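Local coordinates for protein ribonuclease VapC (Caulobacter crescentus, PDB 5K8J) that probably acts as a magnesium-dependent RNA-cleaving toxin of a toxin-antitoxin pair, a PIN-domain ribonuclease held here in complex with its VapB antitoxin, at residues B[3-6]-B[7-11]; B[18-21]-B[22-26]; B[92-95]-B[96-100]. All blocks are in the same frame, centred on the assembly; numbering follows the deposited sequence.

Interaction 1. Residues B[3-6]-B[7-11]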
ATOM      1  N   TYR B   3      -0.262  19.746 -13.558  1.00 14.85           N
ATOM      2  CA  TYR B   3      -1.582  20.288 -13.250  1.00 14.04           C
ATOM      3  C   TYR B   3      -2.624  19.239 -13.585  1.00 17.16           C
ATOM      4  O   TYR B   3      -2.528  18.574 -14.619  1.00 18.72           O
ATOM      5  CB  TYR B   3      -1.872  21.567 -14.061  1.00 13.90           C
ATOM      6  CG  TYR B   3      -0.863  22.650 -13.771  1.00 15.64           C
ATOM      7  CD1 TYR B   3      -1.035  23.502 -12.703  1.00 16.27           C
ATOM      8  CD2 TYR B   3       0.278  22.778 -14.545  1.00 19.02           C
ATOM      9  CE1 TYR B   3      -0.108  24.473 -12.419  1.00 15.46           C
ATOM     10  CE2 TYR B   3       1.218  23.750 -14.271  1.00 18.20           C
ATOM     11  CZ  TYR B   3       1.015  24.598 -13.206  1.00 24.46           C
ATOM     12  OH  TYR B   3       1.944  25.569 -12.882  1.00 28.61           O
ATOM     13  N   VAL B   4      -3.610  19.093 -12.710  1.00 11.66           N
ATOM     14  CA  VAL B   4      -4.836  18.346 -13.012  1.00 11.08           C
ATOM     15  C   VAL B   4      -5.953  19.348 -13.249  1.00 13.89           C
ATOM     16  O   VAL B   4      -6.218  20.196 -12.388  1.00 13.50           O
ATOM     17  CB  VAL B   4      -5.202  17.401 -11.863  1.00 10.52           C
ATOM     18  CG1 VAL B   4      -6.554  16.726 -12.126  1.00 13.99           C
ATOM     19  CG2 VAL B   4      -4.139  16.339 -11.684  1.00 14.87           C
ATOM     20  N   LEU B   5      -6.624  19.264 -14.405  1.00 12.79           N
ATOM     21  CA  LEU B   5      -7.718  20.167 -14.716  1.00 14.09           C
ATOM     22  C   LEU B   5      -8.995  19.639 -14.093  1.00 15.74           C
ATOM     23  O   LEU B   5      -9.343  18.472 -14.293  1.00 20.36           O
ATOM     24  CB  LEU B   5      -7.925  20.283 -16.231  1.00 13.28           C
ATOM     25  CG  LEU B   5      -6.731  20.789 -17.032  1.00 16.80           C
ATOM     26  CD1 LEU B   5      -7.126  21.046 -18.530  1.00 21.44           C
ATOM     27  CD2 LEU B   5      -6.170  22.075 -16.443  1.00 19.23           C
ATOM     28  N   ASP B   6      -9.715  20.495 -13.378  1.00 13.57           N
ATOM     29  CA  ASP B   6     -11.036  20.082 -12.914  1.00 13.84           C
ATOM     30  C   ASP B   6     -11.952  19.849 -14.113  1.00 15.66           C
ATOM     31  O   ASP B   6     -11.746  20.374 -15.210  1.00 14.21           O
ATOM     32  CB  ASP B   6     -11.633  21.132 -11.974  1.00 17.70           C
ATOM     33  CG  ASP B   6     -12.766  20.572 -11.070  1.00 20.02           C
ATOM     34  OD1 ASP B   6     -13.080  19.344 -11.135  1.00 18.85           O
ATOM     35  OD2 ASP B   6     -13.309  21.396 -10.284  1.00 18.94           O
ATOM     36  N   THR B   7     -12.999  19.070 -13.889  1.00 12.12           N
ATOM     37  CA  THR B   7     -13.880  18.732 -15.016  1.00 13.31           C
ATOM     38  C   THR B   7     -14.433  19.971 -15.714  1.00 16.71           C
ATOM     39  O   THR B   7     -14.535  20.004 -16.951  1.00 14.76           O
ATOM     40  CB  THR B   7     -15.021  17.853 -14.524  1.00 11.61           C
ATOM     41  OG1 THR B   7     -14.458  16.664 -13.974  1.00 13.29           O
ATOM     42  CG2 THR B   7     -15.978  17.516 -15.651  1.00 12.46           C
ATOM     43  N   ASN B   8     -14.854  20.978 -14.938  1.00 15.15           N
ATOM     44  CA  ASN B   8     -15.465  22.172 -15.521  1.00 17.46           C
ATOM     45  C   ASN B   8     -14.499  22.829 -16.487  1.00 13.61           C
ATOM     46  O   ASN B   8     -14.889  23.295 -17.561  1.00 14.26           O
ATOM     47  CB  ASN B   8     -15.844  23.157 -14.414  1.00 23.08           C
ATOM     48  CG  ASN B   8     -14.693  23.316 -13.340  1.00 56.90           C
ATOM     49  OD1 ASN B   8     -13.522  23.162 -13.666  1.00 72.02           O
ATOM     50  ND2 ASN B   8     -15.038  23.607 -12.091  1.00 56.39           N
ATOM     51  N   VAL B   9     -13.217  22.883 -16.110  1.00 13.97           N
ATOM     52  CA  VAL B   9     -12.198  23.459 -16.985  1.00 14.08           C
ATOM     53  C   VAL B   9     -12.108  22.658 -18.280  1.00 17.72           C
ATOM     54  O   VAL B   9     -12.037  23.229 -19.379  1.00 17.26           O
ATOM     55  CB  VAL B   9     -10.833  23.517 -16.262  1.00 14.45           C
ATOM     56  CG1 VAL B   9      -9.741  24.049 -17.187  1.00 18.63           C
ATOM     57  CG2 VAL B   9     -10.917  24.387 -15.011  1.00 19.19           C
ATOM     58  N   ALA B  10     -12.077  21.321 -18.167  1.00 14.84           N
ATOM     59  CA  ALA B  10     -12.009  20.480 -19.351  1.00 13.58           C
ATOM     60  C   ALA B  10     -13.249  20.632 -20.222  1.00 16.79           C
ATOM     61  O   ALA B  10     -13.152  20.568 -21.452  1.00 15.95           O
ATOM     62  CB  ALA B  10     -11.813  19.026 -18.949  1.00 14.68           C
ATOM     63  N   ILE B  11     -14.426  20.763 -19.612  1.00 16.53           N
ATOM     64  CA  ILE B  11     -15.645  21.029 -20.384  1.00 14.98           C
ATOM     65  C   ILE B  11     -15.511  22.320 -21.191  1.00 19.75           C
ATOM     66  O   ILE B  11     -15.902  22.385 -22.368  1.00 20.68           O
ATOM     67  CB  ILE B  11     -16.884  21.063 -19.461  1.00 14.88           C
ATOM     68  CG1 ILE B  11     -17.258  19.667 -19.016  1.00 16.78           C
ATOM     69  CG2 ILE B  11     -18.107  21.719 -20.181  1.00 21.32           C
ATOM     70  CD1 ILE B  11     -18.290  19.621 -17.921  1.00 19.88           C
TER
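A chi1 of -160° points the D6 carboxylate away from its own amide nitrogen, and with CG of N8 set between N and the carbonyl carbon, the D6 carboxylate and the N8 amide are brought together over the first turn of helix 7-15. The two flat groups are steeply inclined, their planes 72° apart. OD1 of N8 lies 3.2 Å from CB of D6, while ND2 of N8 stands 3.3 Å from the carboxylate oxygen OD2 of D6. OD1 of D6 takes the N-H of T7 at 2.8 Å; the donor comes from above the carboxylate plane and the bond is bent (138°). D6 occupies the N-cap position, and its carbonyl O opens the helix by accepting from A10 N at 3.1 Å.

This strand-to-helix turn is where the PIN fold places the first of its metal-binding acidic residues, just beyond the C-terminal end of central strand 3-5. D6 is accordingly predicted to bind magnesium, together with D95; the nearest side-chain atoms of D6 and D95 are about 5 Å apart. T111 hydrogen-bonds to OD2 of D6, which would help fix the carboxylate's rotation, and R74 of the VapB chain makes a long, weak ion pair with OD1. The hydroxyl of T7 is engaged by E40 and S37 of helix 35-45.

L5 and V9 are each directed toward the other segment and meet at about a right angle, CD2 of L5 lying 4.1 Å from CG1 of V9. V9 also packs on W128, and L5 on I31 of the adjoining strand.

Interaction 2. Residues B[18-21]-B[22-26]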
ATOM      1  N   PRO B  18     -12.981  30.532 -25.202  1.00 30.46           N
ATOM      2  CA  PRO B  18     -11.668  31.119 -25.506  1.00 26.54           C
ATOM      3  C   PRO B  18     -10.887  31.558 -24.283  1.00 30.51           C
ATOM      4  O   PRO B  18      -9.653  31.551 -24.315  1.00 37.54           O
ATOM      5  CB  PRO B  18     -12.029  32.318 -26.397  1.00 31.43           C
ATOM      6  CG  PRO B  18     -13.455  32.639 -26.037  1.00 34.29           C
ATOM      7  CD  PRO B  18     -14.101  31.348 -25.703  1.00 29.95           C
ATOM      8  N   GLU B  19     -11.554  31.938 -23.197  1.00 35.30           N
ATOM      9  CA  GLU B  19     -10.823  32.325 -21.998  1.00 45.71           C
ATOM     10  C   GLU B  19     -10.080  31.141 -21.390  1.00 45.26           C
ATOM     11  O   GLU B  19      -8.998  31.312 -20.818  1.00 46.99           O
ATOM     12  CB  GLU B  19     -11.785  32.921 -20.975  1.00 49.10           C
ATOM     13  CG  GLU B  19     -12.621  34.057 -21.527  1.00 61.57           C
ATOM     14  CD  GLU B  19     -13.422  34.757 -20.455  1.00 75.32           C
ATOM     15  OE1 GLU B  19     -14.475  35.346 -20.783  1.00 80.19           O
ATOM     16  OE2 GLU B  19     -12.999  34.711 -19.281  1.00 84.01           O
ATOM     17  N   VAL B  20     -10.637  29.940 -21.498  1.00 32.19           N
ATOM     18  CA  VAL B  20      -9.949  28.777 -20.951  1.00 25.78           C
ATOM     19  C   VAL B  20      -8.861  28.301 -21.902  1.00 22.04           C
ATOM     20  O   VAL B  20      -7.759  27.934 -21.475  1.00 29.14           O
ATOM     21  CB  VAL B  20     -10.964  27.661 -20.650  1.00 30.02           C
ATOM     22  CG1 VAL B  20     -10.249  26.395 -20.277  1.00 26.92           C
ATOM     23  CG2 VAL B  20     -11.903  28.104 -19.537  1.00 34.95           C
ATOM     24  N   THR B  21      -9.147  28.291 -23.203  1.00 27.43           N
ATOM     25  CA  THR B  21      -8.167  27.769 -24.144  1.00 34.59           C
ATOM     26  C   THR B  21      -6.860  28.554 -24.062  1.00 37.54           C
ATOM     27  O   THR B  21      -5.773  27.966 -24.123  1.00 42.33           O
ATOM     28  CB  THR B  21      -8.759  27.781 -25.550  1.00 38.80           C
ATOM     29  OG1 THR B  21      -9.070  29.124 -25.921  1.00 59.26           O
ATOM     30  CG2 THR B  21     -10.040  26.956 -25.603  1.00 31.18           C
ATOM     31  N   THR B  22      -6.934  29.864 -23.819  1.00 43.26           N
ATOM     32  CA  THR B  22      -5.715  30.649 -23.670  1.00 40.47           C
ATOM     33  C   THR B  22      -5.042  30.418 -22.313  1.00 42.62           C
ATOM     34  O   THR B  22      -3.806  30.366 -22.224  1.00 44.05           O
ATOM     35  CB  THR B  22      -6.034  32.133 -23.889  1.00 53.18           C
ATOM     36  OG1 THR B  22      -4.819  32.886 -23.913  1.00 62.72           O
ATOM     37  CG2 THR B  22      -6.954  32.683 -22.795  1.00 55.10           C
ATOM     38  N   ARG B  23      -5.827  30.258 -21.247  1.00 31.28           N
ATOM     39  CA  ARG B  23      -5.241  29.989 -19.936  1.00 29.93           C
ATOM     40  C   ARG B  23      -4.393  28.722 -19.965  1.00 31.16           C
ATOM     41  O   ARG B  23      -3.344  28.646 -19.316  1.00 28.95           O
ATOM     42  CB  ARG B  23      -6.336  29.845 -18.881  1.00 37.03           C
ATOM     43  CG  ARG B  23      -7.067  31.106 -18.479  1.00 41.26           C
ATOM     44  CD  ARG B  23      -6.378  31.815 -17.345  1.00 51.77           C
ATOM     45  NE  ARG B  23      -7.155  31.802 -16.108  1.00 56.62           N
ATOM     46  CZ  ARG B  23      -8.328  32.409 -15.943  1.00 57.03           C
ATOM     47  NH1 ARG B  23      -8.894  33.080 -16.937  1.00 59.77           N
ATOM     48  NH2 ARG B  23      -8.943  32.342 -14.777  1.00 61.88           N
ATOM     49  N   VAL B  24      -4.838  27.709 -20.710  1.00 26.11           N
ATOM     50  CA  VAL B  24      -4.198  26.406 -20.630  1.00 24.25           C
ATOM     51  C   VAL B  24      -2.780  26.456 -21.188  1.00 22.94           C
ATOM     52  O   VAL B  24      -1.884  25.772 -20.685  1.00 27.91           O
ATOM     53  CB  VAL B  24      -5.068  25.366 -21.354  1.00 33.10           C
ATOM     54  CG1 VAL B  24      -4.263  24.163 -21.751  1.00 42.07           C
ATOM     55  CG2 VAL B  24      -6.213  24.945 -20.445  1.00 31.05           C
ATOM     56  N   THR B  25      -2.552  27.252 -22.241  1.00 28.54           N
ATOM     57  CA  THR B  25      -1.206  27.324 -22.805  1.00 34.54           C
ATOM     58  C   THR B  25      -0.226  28.068 -21.906  1.00 36.06           C
ATOM     59  O   THR B  25       0.986  27.958 -22.112  1.00 43.86           O
ATOM     60  CB  THR B  25      -1.236  27.990 -24.177  1.00 41.54           C
ATOM     61  OG1 THR B  25      -1.611  29.361 -24.029  1.00 45.84           O
ATOM     62  CG2 THR B  25      -2.232  27.308 -25.071  1.00 37.03           C
ATOM     63  N   ALA B  26      -0.711  28.814 -20.912  1.00 29.67           N
ATOM     64  CA  ALA B  26       0.178  29.510 -19.999  1.00 38.95           C
ATOM     65  C   ALA B  26       0.649  28.636 -18.846  1.00 43.43           C
ATOM     66  O   ALA B  26       1.644  28.983 -18.201  1.00 44.89           O
ATOM     67  CB  ALA B  26      -0.517  30.757 -19.446  1.00 46.17           C
TER
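Between P18 and V24 the backbone winds as an alpha helix, with i to i+4 bonds from T22 N to P18 O (3.2 Å) and from V24 N to V20 O (3.0 Å), and a weak one from R23 N to E19 O. The carbonyl of P18 serves two donors, because OG1 of T21, placed between its backbone N and carbonyl carbon (chi1 61°), turns back along the helix and donates to P18 O at 3.0 Å. Both donors reach that oxygen from the same face of its plane. One turn further on, T25 repeats the pattern, its OG1 donating to T22 O at 3.0 Å; such side-chain-to-backbone bonds are common within helices. CG2 of T22 lies 3.2 Å from E19 O, and R23 begins with CG against that same carbonyl before bending away to make a cation-pi contact with W128. On the buried side, CG1 of V20 approaches CG2 of V24 at 4.3 Å; V20 reaches V9 and H12 of helix 7-15, and V24 meets W128 of its own chain and I55 of the VapB chain. Buried V20 and V24 against exposed P18, E19, T22 and T25 mark an amphipathic helix, a PIN-domain helix packed on helix 7-15 and against the antitoxin.

Interaction 3. Residues B[92-95]-B[96-100]; sequences KVVD and RMIAA
The K92 chain crosses that of R96 at a slant, CE of K92 3.9 Å from NH2 of R96, and a bend at chi3 (-75°) carries NZ of K92 to 4.1 Å from the same nitrogen. These two cations are gathered round one anion: both form salt bridges to OD2 of D119, which holds them together. A water adds a further link, accepting from NE of R96 at 2.9 Å in the guanidinium plane and, weakly, from NZ of K92. G87 O takes NH1 of R96, and D116 O takes NZ of K92. As the N-cap residue, K92 also gives its carbonyl O to R96 N at 2.9 Å, and the extended start of the R96 chain runs past that oxygen, CG of R96 3.4 Å from K92 O.

V93 follows, with CG1 4.1 Å from the selenium of selenomethionine M97. V94 and I98 then run next to each other in a common direction, CG1 of V94 being 4.0 Å from CD1 of I98. D95, predicted to bind magnesium, continues the helix: its backbone O accepts from A99 N at 2.9 Å, while its backbone N donates to E76 of the VapB chain.

Helix 93-104 is thereby wedged among its neighbours: V94, M97 and I98 meet helix 35-45, V93 and R96 touch Y79 of helix 73-86, I98 rests on V4 of central strand 3-5, and V93 and M97 reach V39 of the second toxin subunit.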
ATOM      1  N   LYS B  92     -19.745  16.267  -2.629  1.00 13.01           N
ATOM      2  CA  LYS B  92     -18.403  16.550  -3.139  1.00 14.53           C
ATOM      3  C   LYS B  92     -17.572  15.299  -3.401  1.00 14.93           C
ATOM      4  O   LYS B  92     -16.348  15.387  -3.538  1.00 13.30           O
ATOM      5  CB  LYS B  92     -17.681  17.495  -2.172  1.00 15.94           C
ATOM      6  CG  LYS B  92     -18.394  18.832  -1.969  1.00 15.57           C
ATOM      7  CD  LYS B  92     -17.441  19.905  -1.443  1.00 19.59           C
ATOM      8  CE  LYS B  92     -17.144  19.686   0.011  1.00 20.32           C
ATOM      9  NZ  LYS B  92     -16.275  20.808   0.520  1.00 22.76           N
ATOM     10  N   VAL B  93     -18.192  14.123  -3.530  1.00 13.61           N
ATOM     11  CA  VAL B  93     -17.407  12.917  -3.770  1.00 11.29           C
ATOM     12  C   VAL B  93     -16.545  13.057  -5.025  1.00 10.00           C
ATOM     13  O   VAL B  93     -15.346  12.759  -5.001  1.00 11.95           O
ATOM     14  CB  VAL B  93     -18.307  11.663  -3.836  1.00 11.18           C
ATOM     15  CG1 VAL B  93     -17.504  10.459  -4.272  1.00 13.26           C
ATOM     16  CG2 VAL B  93     -18.978  11.416  -2.491  1.00 14.62           C
ATOM     17  N   VAL B  94     -17.140  13.444  -6.158  1.00 12.54           N
ATOM     18  CA  VAL B  94     -16.365  13.516  -7.408  1.00 12.85           C
ATOM     19  C   VAL B  94     -15.210  14.501  -7.266  1.00 12.34           C
ATOM     20  O   VAL B  94     -14.068  14.199  -7.638  1.00 13.42           O
ATOM     21  CB  VAL B  94     -17.264  13.908  -8.594  1.00 14.67           C
ATOM     22  CG1 VAL B  94     -16.394  14.228  -9.808  1.00 15.01           C
ATOM     23  CG2 VAL B  94     -18.210  12.772  -8.926  1.00 16.52           C
ATOM     24  N   ASP B  95     -15.508  15.689  -6.742  1.00 13.56           N
ATOM     25  CA  ASP B  95     -14.500  16.705  -6.428  1.00 13.28           C
ATOM     26  C   ASP B  95     -13.321  16.090  -5.688  1.00 12.11           C
ATOM     27  O   ASP B  95     -12.140  16.299  -6.023  1.00 13.11           O
ATOM     28  CB  ASP B  95     -15.095  17.789  -5.504  1.00 16.67           C
ATOM     29  CG  ASP B  95     -15.988  18.807  -6.191  1.00 19.47           C
ATOM     30  OD1 ASP B  95     -15.954  18.955  -7.425  1.00 18.12           O
ATOM     31  OD2 ASP B  95     -16.686  19.548  -5.418  1.00 21.40           O
ATOM     32  N   ARG B  96     -13.627  15.380  -4.610  1.00 10.55           N
ATOM     33  CA  ARG B  96     -12.573  14.835  -3.771  1.00  9.39           C
ATOM     34  C   ARG B  96     -11.826  13.668  -4.430  1.00 11.09           C
ATOM     35  O   ARG B  96     -10.629  13.464  -4.184  1.00 11.86           O
ATOM     36  CB  ARG B  96     -13.203  14.447  -2.429  1.00 12.68           C
ATOM     37  CG  ARG B  96     -13.586  15.647  -1.595  1.00 13.74           C
ATOM     38  CD  ARG B  96     -14.494  15.242  -0.464  1.00 14.19           C
ATOM     39  NE  ARG B  96     -14.705  16.359   0.446  1.00 13.57           N
ATOM     40  CZ  ARG B  96     -15.251  16.226   1.652  1.00 14.02           C
ATOM     41  NH1 ARG B  96     -15.628  15.035   2.048  1.00 14.47           N
ATOM     42  NH2 ARG B  96     -15.395  17.267   2.472  1.00 14.79           N
HETATM   43  N   MSE B  97     -12.487  12.894  -5.301  1.00 10.65           N
HETATM   44  CA  MSE B  97     -11.809  11.859  -6.067  1.00 10.16           C
HETATM   45  C   MSE B  97     -10.757  12.476  -6.986  1.00  8.26           C
HETATM   46  O   MSE B  97      -9.636  11.984  -7.052  1.00 11.46           O
HETATM   47  CB  MSE B  97     -12.821  11.043  -6.887  1.00 10.62           C
HETATM   48  CG  MSE B  97     -13.680  10.109  -6.044  1.00  9.57           C
HETATM   49 SE   MSE B  97     -14.965   9.157  -7.191  0.87 15.86          SE
HETATM   50  CE  MSE B  97     -13.790   7.949  -7.987  1.00 16.72           C
ATOM     51  N   ILE B  98     -11.143  13.534  -7.702  1.00 10.51           N
ATOM     52  CA  ILE B  98     -10.179  14.139  -8.616  1.00 10.89           C
ATOM     53  C   ILE B  98      -9.050  14.812  -7.832  1.00 10.12           C
ATOM     54  O   ILE B  98      -7.859  14.687  -8.176  1.00 12.41           O
ATOM     55  CB  ILE B  98     -10.893  15.103  -9.576  1.00 12.56           C
ATOM     56  CG1 ILE B  98     -11.981  14.340 -10.353  1.00 13.15           C
ATOM     57  CG2 ILE B  98      -9.847  15.719 -10.530  1.00 12.52           C
ATOM     58  CD1 ILE B  98     -12.824  15.199 -11.241  1.00 16.68           C
ATOM     59  N   ALA B  99      -9.392  15.522  -6.762  1.00 12.26           N
ATOM     60  CA  ALA B  99      -8.355  16.098  -5.915  1.00  9.56           C
ATOM     61  C   ALA B  99      -7.424  15.033  -5.350  1.00 13.35           C
ATOM     62  O   ALA B  99      -6.211  15.251  -5.236  1.00 11.82           O
ATOM     63  CB  ALA B  99      -8.996  16.894  -4.776  1.00 11.59           C
ATOM     64  N   ALA B 100      -7.971  13.865  -4.991  1.00 10.75           N
ATOM     65  CA  ALA B 100      -7.157  12.758  -4.488  1.00 10.37           C
ATOM     66  C   ALA B 100      -6.128  12.303  -5.518  1.00 12.45           C
ATOM     67  O   ALA B 100      -5.004  11.928  -5.177  1.00 12.25           O
ATOM     68  CB  ALA B 100      -8.075  11.591  -4.090  1.00 13.81           C
TER
HETATM   69  O   HOH W   1     -13.916  18.945  -0.470  1.00 16.57           O

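Followed from the N terminus, the three contacts come in series, none nesting within or crossing another; each is local, its two segments consecutive in the chain, so none closes a loop. Interaction 1 turns the chain from central strand 3-5 into helix 7-15. Interaction 2 lies in the next helix, 18-26, and touches the first where CG1 of V20 packs 3.7 Å from the carbonyl O of V9. Interaction 3 comes much later, yet returns to interaction 1 through I98, whose CD1 lies 3.5 Å from OG1 of T7, so that helix 93-104, which carries D95, packs beside the strand-helix junction that carries D6. Residues 18-26 and 92-100, their nearest atoms about 14 Å apart, lie on opposite sides of the chain's centre.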